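Local coordinates for uncharacterized protein (Pyrococcus abyssi, PDB 5IFF) that acts as a restriction DNA glycosylase, probably removing adenine from its target sequence, and is caught here as a tetramer with nonspecific double-stranded DNA, at residues A[82-87]-A[189-194]; A[141-146]-A[199-204]; A[169-174]-A[180-185]. The protein carries 2 engineered substitutions. All coordinates share one frame; numbering follows the deposited sequence.

Helix 188-201 is shared by contacts 1 and 2: its first half meets the 82-87 loop in contact 1, and its last turn meets strand 140-147 in contact 2. Ile141 joins the two, with CD1 lying 3.8 Å from Leu190 CD1. Contact 2 is the core member, its three touching residues all buried and purely apolar. Contact 1 is partly buried and packs Ile84 and Leu85 on a methionine methyl and a lysine's aliphatic part. The centre of contact 3 lies about 19 Å from the chain centre, on the strand that leads into the same helix. There the chemistry is a salt bridge and hydrogen bonds to backbone carbonyls, with exposed loop residues beside buried side chains.

Contact 1. Residues A[82-87]-A[189-194]; sequences HGILTY and DLMKEL
Ile84 and Leu85, in the connection between helix 72-81 and helix 87-99, make a small van der Waals contact with Met191 and Lys192 on helix 188-201. It is partly buried and has no hydrogen bond across it; the two segments bury 146 Å² in all. The backbones stay well apart, with Leu85 CA 8.5 Å from Lys192 CA, leaving side chains to span the interval.

Two separate meetings carry it. Leu85 CD2 rests on the aliphatic part of Lys192, 3.9 Å from Lys192 CG and 4.1 Å from Lys192 CE, which places one methyl alongside the extended lysine chain rather than at its ammonium. Beside this, Ile84 CG2 lies 4.2 Å from Met191 CE, and the two side chains run at about a right angle. The methionine bends at its SD-CG bond (chi3 -89°), turning its terminal methyl toward the isoleucine branch. Ile84 CG2 stands anti to the backbone N, on the side of Met191 CE, while CG1 lies beside that N.

Helix 72-81 adds to the apolar surroundings: Ala79 touches both Leu85 and Met191, and Met75 also packs on Met191. Thr86 caps helix 87-99 through a bond from Asp89 N to its OG1, and Asp89 is also a long, weak ionic partner of Lys192 NZ. The side chain of Met191 is about 8 Å from that of Ile60, an adenine-binding residue, but the contact itself is about 17 Å from the DNA at the nearest atoms. Such geometry is that of a loop between helices 72-81 and 87-99 packed against a third, 188-201.

Contact 2. Residues A[141-146]-A[199-204]; sequences IGIVLK and IIASET
Ile143, on strand 140-147, directs its two methyl-bearing branches at two successive residues, Ile200 and Ala201, in the last turn of helix 188-201. The division of labour follows from its first torsion. With chi1 at -41°, CG1 stands beside the backbone N and CG2 anti to it, so the branches diverge toward different partners. At the end of the CG1 branch, Ile143 CD1 lies 3.6 Å from Ile200 CD1 and 3.7 Å from Ile200 CG1. The other branch puts Ile143 CG2 3.8 Å from Ala201 CB.

Ile200 answers with a less common conformation for a helical residue. Its CG1 sits between the backbone N and the carbonyl carbon (chi1 66°), a crowded position, and its chain then runs on extended (chi2 159°), bringing CG1 and CD1 together to the isoleucine of the strand. The short side chain of Ala201 permits a close backbone approach, and its CA comes 6.8 Å from Ile143 CA.

Ile143 also packs on Leu104 and on Val158, an adenine-binding residue, while Phe121 of the second subunit touches Ile200. Just beyond, Ser202 ends one helix and caps the next, its OG meeting His205 N. The two segments come within about 5 Å of the DNA at their nearest atoms.

No polar side-chain atom enters the three-residue meeting, and nothing in it is held by a directed bond. Its fit probably rests on shape, with methyls and one methylene of Ile200 in contact, in a buried layer between sheet and helix that borders the adenine-binding Val158.

Contact 3. Residues A[169-174]-A[180-185]; sequences PSLAGR and EVVKYE
Arg174 and Glu180 meet head-on in a salt bridge that forms the tight part of this contact between a loop and the start of strand 181-186. Both outer guanidinium nitrogens take part: Arg174 NH2 lies 2.8 Å from Glu180 OE2, and Arg174 NH1 donates to Glu180 OE1 at 3.2 Å, nearly straight at 164°. A further bond from NH1 makes OE2 an acceptor of two. The groups are not coplanar, for their planes differ by 36° and NH2 approaches OE2 from above the carboxylate plane.

The arginine is also held from its own loop. Its chain bends at the CG-CD bond, letting Arg174 NE reach Ser170 O at 2.8 Å and Arg174 NH2 reach Pro169 O at 2.9 Å, the latter bond at 168°. Both carbonyl oxygens lie at the guanidinium edge, while Leu171 CD2 sits 3.4 Å above one face, toward the rim. Glu180 OE1 has a second donor, Arg177 N, so both ends of the bridge are tied to nearby backbone. An alanine in place of Arg174 is likely to leave Glu180 without its charged mate and the carbonyls of Pro169 and Ser170 without these donors, loosening one of the loop's ties.

Packing elsewhere is looser. Leu171 CD1 is 4.5 Å from Val182 CG1, and the exposed Pro169, which follows a cis peptide bond, brings CD only to 4.4 Å from Glu180 OE2. Ser170, Ala172 and Gly173 form the solvent side. Leu171 to Arg174 is a type II beta turn with glycine at its third position, where positive phi favours it: a loop braced by an arginine that binds two of the loop's carbonyls and the glutamate just before strand 181-186.

Contact 1. Residues A[82-87]-A[189-194]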
loop_
_atom_site.group_PDB
_atom_site.type_symbol
_atom_site.label_atom_id
_atom_site.label_comp_id
_atom_site.label_asym_id
_atom_site.label_seq_id
_atom_site.Cartn_x
_atom_site.Cartn_y
_atom_site.Cartn_z
ATOM N N HIS A 82 22.881 -22.118 24.061
ATOM C CA HIS A 82 23.940 -21.587 24.906
ATOM C C HIS A 82 23.670 -21.802 26.381
ATOM O O HIS A 82 24.336 -21.214 27.199
ATOM C CB HIS A 82 24.164 -20.071 24.605
ATOM C CG HIS A 82 24.908 -19.864 23.330
ATOM N ND1 HIS A 82 24.277 -19.579 22.138
ATOM C CD2 HIS A 82 26.202 -20.098 23.017
ATOM C CE1 HIS A 82 25.169 -19.564 21.161
ATOM N NE2 HIS A 82 26.343 -19.884 21.671
ATOM N N GLY A 83 22.655 -22.599 26.710
ATOM C CA GLY A 83 22.436 -22.971 28.097
ATOM C C GLY A 83 21.802 -21.870 28.934
ATOM O O GLY A 83 21.727 -21.978 30.146
ATOM N N ILE A 84 21.302 -20.821 28.275
ATOM C CA ILE A 84 20.564 -19.782 28.967
ATOM C C ILE A 84 19.169 -20.300 29.320
ATOM O O ILE A 84 18.705 -20.165 30.457
ATOM C CB ILE A 84 20.497 -18.502 28.107
ATOM C CG1 ILE A 84 21.909 -17.864 28.037
ATOM C CG2 ILE A 84 19.535 -17.472 28.714
ATOM C CD1 ILE A 84 22.016 -16.751 26.907
ATOM N N LEU A 85 18.517 -20.912 28.353
ATOM C CA LEU A 85 17.226 -21.513 28.588
ATOM C C LEU A 85 17.480 -23.043 28.646
ATOM O O LEU A 85 17.931 -23.656 27.667
ATOM C CB LEU A 85 16.272 -21.088 27.511
ATOM C CG LEU A 85 14.756 -21.202 27.701
ATOM C CD1 LEU A 85 14.384 -22.636 27.763
ATOM C CD2 LEU A 85 14.171 -20.490 28.894
ATOM N N THR A 86 17.286 -23.619 29.819
ATOM C CA THR A 86 17.766 -24.962 30.089
ATOM C C THR A 86 16.749 -25.993 29.608
ATOM O O THR A 86 15.614 -25.640 29.271
ATOM C CB THR A 86 17.997 -25.222 31.595
ATOM O OG1 THR A 86 16.755 -25.029 32.270
ATOM C CG2 THR A 86 19.059 -24.274 32.182
ATOM N N TYR A 87 17.158 -27.252 29.603
ATOM C CA TYR A 87 16.188 -28.297 29.255
ATOM C C TYR A 87 15.055 -28.249 30.238
ATOM O O TYR A 87 13.903 -28.325 29.850
ATOM C CB TYR A 87 16.835 -29.702 29.301
ATOM C CG TYR A 87 17.692 -29.942 28.114
ATOM C CD1 TYR A 87 17.145 -30.440 26.926
ATOM C CD2 TYR A 87 19.050 -29.646 28.153
ATOM C CE1 TYR A 87 17.934 -30.658 25.807
ATOM C CE2 TYR A 87 19.849 -29.861 27.042
ATOM C CZ TYR A 87 19.285 -30.363 25.871
ATOM O OH TYR A 87 20.086 -30.582 24.768
ATOM N N ASP A 189 13.517 -14.756 31.932
ATOM C CA ASP A 189 12.113 -14.816 32.321
ATOM C C ASP A 189 11.196 -14.152 31.270
ATOM O O ASP A 189 10.022 -14.493 31.167
ATOM C CB ASP A 189 11.877 -14.193 33.705
ATOM C CG ASP A 189 12.319 -12.752 33.788
ATOM O OD1 ASP A 189 12.941 -12.266 32.830
ATOM O OD2 ASP A 189 12.067 -12.106 34.826
ATOM N N LEU A 190 11.734 -13.214 30.506
ATOM C CA LEU A 190 10.950 -12.568 29.473
ATOM C C LEU A 190 10.672 -13.588 28.345
ATOM O O LEU A 190 9.643 -13.574 27.732
ATOM C CB LEU A 190 11.673 -11.394 28.862
ATOM C CG LEU A 190 10.931 -10.714 27.714
ATOM C CD1 LEU A 190 9.571 -10.206 28.170
ATOM C CD2 LEU A 190 11.779 -9.549 27.075
ATOM N N MET A 191 11.668 -14.375 28.006
ATOM C CA MET A 191 11.490 -15.376 26.958
ATOM C C MET A 191 10.487 -16.405 27.438
ATOM O O MET A 191 9.626 -16.833 26.649
ATOM C CB MET A 191 12.824 -16.070 26.612
ATOM C CG MET A 191 13.797 -15.165 25.771
ATOM S SD MET A 191 15.375 -15.996 25.372
ATOM C CE MET A 191 16.362 -15.534 26.848
ATOM N N LYS A 192 10.599 -16.796 28.702
ATOM C CA LYS A 192 9.612 -17.721 29.244
ATOM C C LYS A 192 8.190 -17.160 29.177
ATOM O O LYS A 192 7.261 -17.841 28.746
ATOM C CB LYS A 192 9.932 -18.058 30.669
ATOM C CG LYS A 192 11.260 -18.832 30.811
ATOM C CD LYS A 192 11.488 -19.082 32.333
ATOM C CE LYS A 192 12.789 -19.813 32.653
ATOM N NZ LYS A 192 13.109 -19.764 34.161
ATOM N N GLU A 193 8.028 -15.923 29.629
ATOM C CA GLU A 193 6.679 -15.351 29.663
ATOM C C GLU A 193 6.113 -15.036 28.309
ATOM O O GLU A 193 4.889 -15.041 28.180
ATOM C CB GLU A 193 6.651 -14.088 30.554
ATOM C CG GLU A 193 6.947 -14.371 32.054
ATOM C CD GLU A 193 5.938 -15.322 32.705
ATOM O OE1 GLU A 193 4.788 -15.428 32.231
ATOM O OE2 GLU A 193 6.272 -15.965 33.713
ATOM N N LEU A 194 6.957 -14.716 27.314
ATOM C CA LEU A 194 6.485 -14.483 25.977
ATOM C C LEU A 194 5.989 -15.829 25.359
ATOM O O LEU A 194 4.968 -15.857 24.658
ATOM C CB LEU A 194 7.574 -13.855 25.082
ATOM C CG LEU A 194 7.753 -12.325 25.313
ATOM C CD1 LEU A 194 9.053 -11.866 24.578
ATOM C CD2 LEU A 194 6.468 -11.603 24.778
#

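Contact 2. Residues A[141-146]-A[199-204]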
loop_
_atom_site.group_PDB
_atom_site.type_symbol
_atom_site.label_atom_id
_atom_site.label_comp_id
_atom_site.label_asym_id
_atom_site.label_seq_id
_atom_site.Cartn_x
_atom_site.Cartn_y
_atom_site.Cartn_z
ATOM N N ILE A 141 4.227 -7.754 29.318
ATOM C CA ILE A 141 3.876 -8.680 28.224
ATOM C C ILE A 141 2.383 -8.610 28.102
ATOM O O ILE A 141 1.696 -8.853 29.095
ATOM C CB ILE A 141 4.288 -10.116 28.505
ATOM C CG1 ILE A 141 5.806 -10.229 28.585
ATOM C CG2 ILE A 141 3.682 -11.110 27.397
ATOM C CD1 ILE A 141 6.327 -10.275 30.066
ATOM N N GLY A 142 1.880 -8.219 26.926
ATOM C CA GLY A 142 0.451 -8.047 26.742
ATOM C C GLY A 142 -0.118 -8.931 25.602
ATOM O O GLY A 142 0.575 -9.205 24.629
ATOM N N ILE A 143 -1.396 -9.312 25.704
ATOM C CA ILE A 143 -2.058 -10.027 24.612
ATOM C C ILE A 143 -3.380 -9.343 24.323
ATOM O O ILE A 143 -4.169 -9.071 25.222
ATOM C CB ILE A 143 -2.302 -11.510 24.938
ATOM C CG1 ILE A 143 -1.074 -12.091 25.668
ATOM C CG2 ILE A 143 -2.651 -12.326 23.636
ATOM C CD1 ILE A 143 -1.378 -13.301 26.525
ATOM N N VAL A 144 -3.592 -8.976 23.078
ATOM C CA VAL A 144 -4.823 -8.244 22.758
ATOM C C VAL A 144 -5.482 -8.944 21.572
ATOM O O VAL A 144 -4.863 -9.818 20.943
ATOM C CB VAL A 144 -4.534 -6.793 22.405
ATOM C CG1 VAL A 144 -3.958 -6.057 23.624
ATOM C CG2 VAL A 144 -3.533 -6.760 21.262
ATOM N N LEU A 145 -6.721 -8.573 21.296
ATOM C CA LEU A 145 -7.470 -9.150 20.187
ATOM C C LEU A 145 -7.721 -8.100 19.119
ATOM O O LEU A 145 -7.848 -6.901 19.424
ATOM C CB LEU A 145 -8.805 -9.720 20.654
ATOM C CG LEU A 145 -8.710 -10.865 21.666
ATOM C CD1 LEU A 145 -10.136 -11.401 21.873
ATOM C CD2 LEU A 145 -7.731 -11.975 21.256
ATOM N N LYS A 146 -7.781 -8.571 17.873
ATOM C CA LYS A 146 -8.201 -7.766 16.721
ATOM C C LYS A 146 -9.196 -8.581 15.886
ATOM O O LYS A 146 -9.097 -9.805 15.813
ATOM C CB LYS A 146 -6.991 -7.345 15.877
ATOM C CG LYS A 146 -7.303 -6.281 14.823
ATOM C CD LYS A 146 -6.212 -5.184 14.809
ATOM C CE LYS A 146 -6.675 -3.920 14.093
ATOM N NZ LYS A 146 -5.668 -2.836 14.246
ATOM N N ILE A 199 1.156 -19.308 24.290
ATOM C CA ILE A 199 0.474 -20.522 24.689
ATOM C C ILE A 199 -0.978 -20.219 25.137
ATOM O O ILE A 199 -1.881 -20.990 24.803
ATOM C CB ILE A 199 1.266 -21.245 25.802
ATOM C CG1 ILE A 199 2.444 -21.984 25.169
ATOM C CG2 ILE A 199 0.395 -22.236 26.574
ATOM C CD1 ILE A 199 3.433 -22.489 26.220
ATOM N N ILE A 200 -1.205 -19.099 25.841
ATOM C CA ILE A 200 -2.569 -18.807 26.330
ATOM C C ILE A 200 -3.375 -17.922 25.340
ATOM O O ILE A 200 -4.575 -17.743 25.509
ATOM C CB ILE A 200 -2.567 -18.150 27.697
ATOM C CG1 ILE A 200 -1.947 -16.744 27.644
ATOM C CG2 ILE A 200 -1.874 -19.059 28.715
ATOM C CD1 ILE A 200 -2.384 -15.864 28.835
ATOM N N ALA A 201 -2.725 -17.450 24.279
ATOM C CA ALA A 201 -3.404 -16.581 23.298
ATOM C C ALA A 201 -4.457 -17.300 22.449
ATOM O O ALA A 201 -5.578 -16.772 22.234
ATOM C CB ALA A 201 -2.349 -15.936 22.379
ATOM N N SER A 202 -4.103 -18.477 21.921
ATOM C CA SER A 202 -5.035 -19.293 21.117
ATOM C C SER A 202 -4.538 -20.721 21.052
ATOM O O SER A 202 -3.315 -20.953 21.190
ATOM C CB SER A 202 -5.175 -18.774 19.696
ATOM O OG SER A 202 -3.983 -18.986 18.935
ATOM N N GLU A 203 -5.441 -21.662 20.764
ATOM C CA GLU A 203 -4.999 -23.051 20.653
ATOM C C GLU A 203 -3.983 -23.182 19.525
ATOM O O GLU A 203 -3.023 -23.916 19.616
ATOM C CB GLU A 203 -6.183 -24.004 20.406
ATOM C CG GLU A 203 -5.754 -25.471 20.428
ATOM C CD GLU A 203 -6.919 -26.450 20.473
ATOM O OE1 GLU A 203 -8.079 -26.014 20.462
ATOM O OE2 GLU A 203 -6.657 -27.665 20.529
ATOM N N THR A 204 -4.198 -22.465 18.437
ATOM C CA THR A 204 -3.281 -22.551 17.313
ATOM C C THR A 204 -1.889 -22.053 17.686
ATOM O O THR A 204 -0.865 -22.678 17.343
ATOM C CB THR A 204 -3.812 -21.751 16.107
ATOM O OG1 THR A 204 -5.033 -22.356 15.662
ATOM C CG2 THR A 204 -2.811 -21.818 14.956
#

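Contact 3. Residues A[169-174]-A[180-185]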
loop_
_atom_site.group_PDB
_atom_site.type_symbol
_atom_site.label_atom_id
_atom_site.label_comp_id
_atom_site.label_asym_id
_atom_site.label_seq_id
_atom_site.Cartn_x
_atom_site.Cartn_y
_atom_site.Cartn_z
ATOM N N PRO A 169 22.601 2.532 24.363
ATOM C CA PRO A 169 23.130 3.464 25.371
ATOM C C PRO A 169 21.982 4.205 26.073
ATOM O O PRO A 169 20.998 4.571 25.414
ATOM C CB PRO A 169 23.981 4.433 24.547
ATOM C CG PRO A 169 24.265 3.718 23.260
ATOM C CD PRO A 169 23.067 2.862 23.006
ATOM N N SER A 170 22.111 4.418 27.383
ATOM C CA SER A 170 21.118 5.152 28.159
ATOM C C SER A 170 20.486 6.330 27.399
ATOM O O SER A 170 21.169 7.157 26.812
ATOM C CB SER A 170 21.742 5.689 29.455
ATOM O OG SER A 170 20.904 6.652 30.047
ATOM N N LEU A 171 19.159 6.352 27.391
ATOM C CA LEU A 171 18.424 7.425 26.696
ATOM C C LEU A 171 18.129 8.632 27.601
ATOM O O LEU A 171 17.735 9.706 27.107
ATOM C CB LEU A 171 17.136 6.873 26.139
ATOM C CG LEU A 171 17.391 6.063 24.863
ATOM C CD1 LEU A 171 16.223 5.212 24.618
ATOM C CD2 LEU A 171 17.654 7.061 23.721
ATOM N N ALA A 172 18.344 8.474 28.916
ATOM C CA ALA A 172 18.121 9.608 29.851
ATOM C C ALA A 172 18.751 10.923 29.410
ATOM O O ALA A 172 19.967 11.033 29.351
ATOM C CB ALA A 172 18.654 9.261 31.272
ATOM N N GLY A 173 17.925 11.932 29.119
ATOM C CA GLY A 173 18.421 13.235 28.745
ATOM C C GLY A 173 19.166 13.323 27.436
ATOM O O GLY A 173 19.998 14.196 27.256
ATOM N N ARG A 174 18.804 12.457 26.502
ATOM C CA ARG A 174 19.544 12.271 25.260
ATOM C C ARG A 174 18.583 12.453 24.073
ATOM O O ARG A 174 17.404 12.071 24.179
ATOM C CB ARG A 174 20.161 10.853 25.262
ATOM C CG ARG A 174 20.984 10.529 24.062
ATOM C CD ARG A 174 22.045 9.509 24.339
ATOM N NE ARG A 174 21.579 8.128 24.211
ATOM C CZ ARG A 174 21.292 7.544 23.055
ATOM N NH1 ARG A 174 21.383 8.242 21.919
ATOM N NH2 ARG A 174 20.901 6.269 23.037
ATOM N N GLU A 180 18.541 5.667 14.875
ATOM C CA GLU A 180 19.160 5.103 16.071
ATOM C C GLU A 180 18.659 3.693 16.349
ATOM O O GLU A 180 17.461 3.424 16.303
ATOM C CB GLU A 180 18.901 5.996 17.283
ATOM C CG GLU A 180 19.349 5.359 18.605
ATOM C CD GLU A 180 20.343 6.216 19.365
ATOM O OE1 GLU A 180 20.452 7.402 19.018
ATOM O OE2 GLU A 180 21.010 5.675 20.289
ATOM N N VAL A 181 19.596 2.809 16.683
ATOM C CA VAL A 181 19.297 1.479 17.135
ATOM C C VAL A 181 19.847 1.263 18.576
ATOM O O VAL A 181 20.990 1.615 18.844
ATOM C CB VAL A 181 19.906 0.483 16.157
ATOM C CG1 VAL A 181 19.948 -0.864 16.758
ATOM C CG2 VAL A 181 19.108 0.513 14.802
ATOM N N VAL A 182 19.027 0.745 19.500
ATOM C CA VAL A 182 19.482 0.551 20.873
ATOM C C VAL A 182 19.608 -0.927 21.157
ATOM O O VAL A 182 19.119 -1.760 20.381
ATOM C CB VAL A 182 18.543 1.182 21.915
ATOM C CG1 VAL A 182 18.507 2.725 21.709
ATOM C CG2 VAL A 182 17.153 0.529 21.826
ATOM N N LYS A 183 20.268 -1.238 22.265
ATOM C CA LYS A 183 20.630 -2.614 22.592
ATOM C C LYS A 183 19.908 -3.026 23.881
ATOM O O LYS A 183 19.896 -2.279 24.871
ATOM C CB LYS A 183 22.156 -2.721 22.727
ATOM C CG LYS A 183 22.613 -4.104 23.153
ATOM C CD LYS A 183 24.121 -4.326 22.956
ATOM C CE LYS A 183 24.950 -3.836 24.129
ATOM N NZ LYS A 183 26.328 -4.422 24.055
ATOM N N TYR A 184 19.298 -4.205 23.861
ATOM C CA TYR A 184 18.526 -4.706 24.980
ATOM C C TYR A 184 18.919 -6.147 25.315
ATOM O O TYR A 184 18.794 -7.046 24.462
ATOM C CB TYR A 184 17.025 -4.644 24.632
ATOM C CG TYR A 184 16.146 -5.274 25.679
ATOM C CD1 TYR A 184 16.073 -4.743 26.960
ATOM C CD2 TYR A 184 15.375 -6.394 25.381
ATOM C CE1 TYR A 184 15.279 -5.340 27.942
ATOM C CE2 TYR A 184 14.567 -6.986 26.356
ATOM C CZ TYR A 184 14.508 -6.444 27.620
ATOM O OH TYR A 184 13.708 -7.050 28.579
ATOM N N GLU A 185 19.309 -6.399 26.566
ATOM C CA GLU A 185 19.670 -7.759 26.953
ATOM C C GLU A 185 18.378 -8.441 27.343
ATOM O O GLU A 185 17.613 -7.921 28.159
ATOM C CB GLU A 185 20.701 -7.754 28.098
ATOM C CG GLU A 185 21.960 -6.924 27.752
ATOM C CD GLU A 185 23.015 -6.825 28.888
ATOM O OE1 GLU A 185 22.651 -6.995 30.065
ATOM O OE2 GLU A 185 24.209 -6.594 28.582
#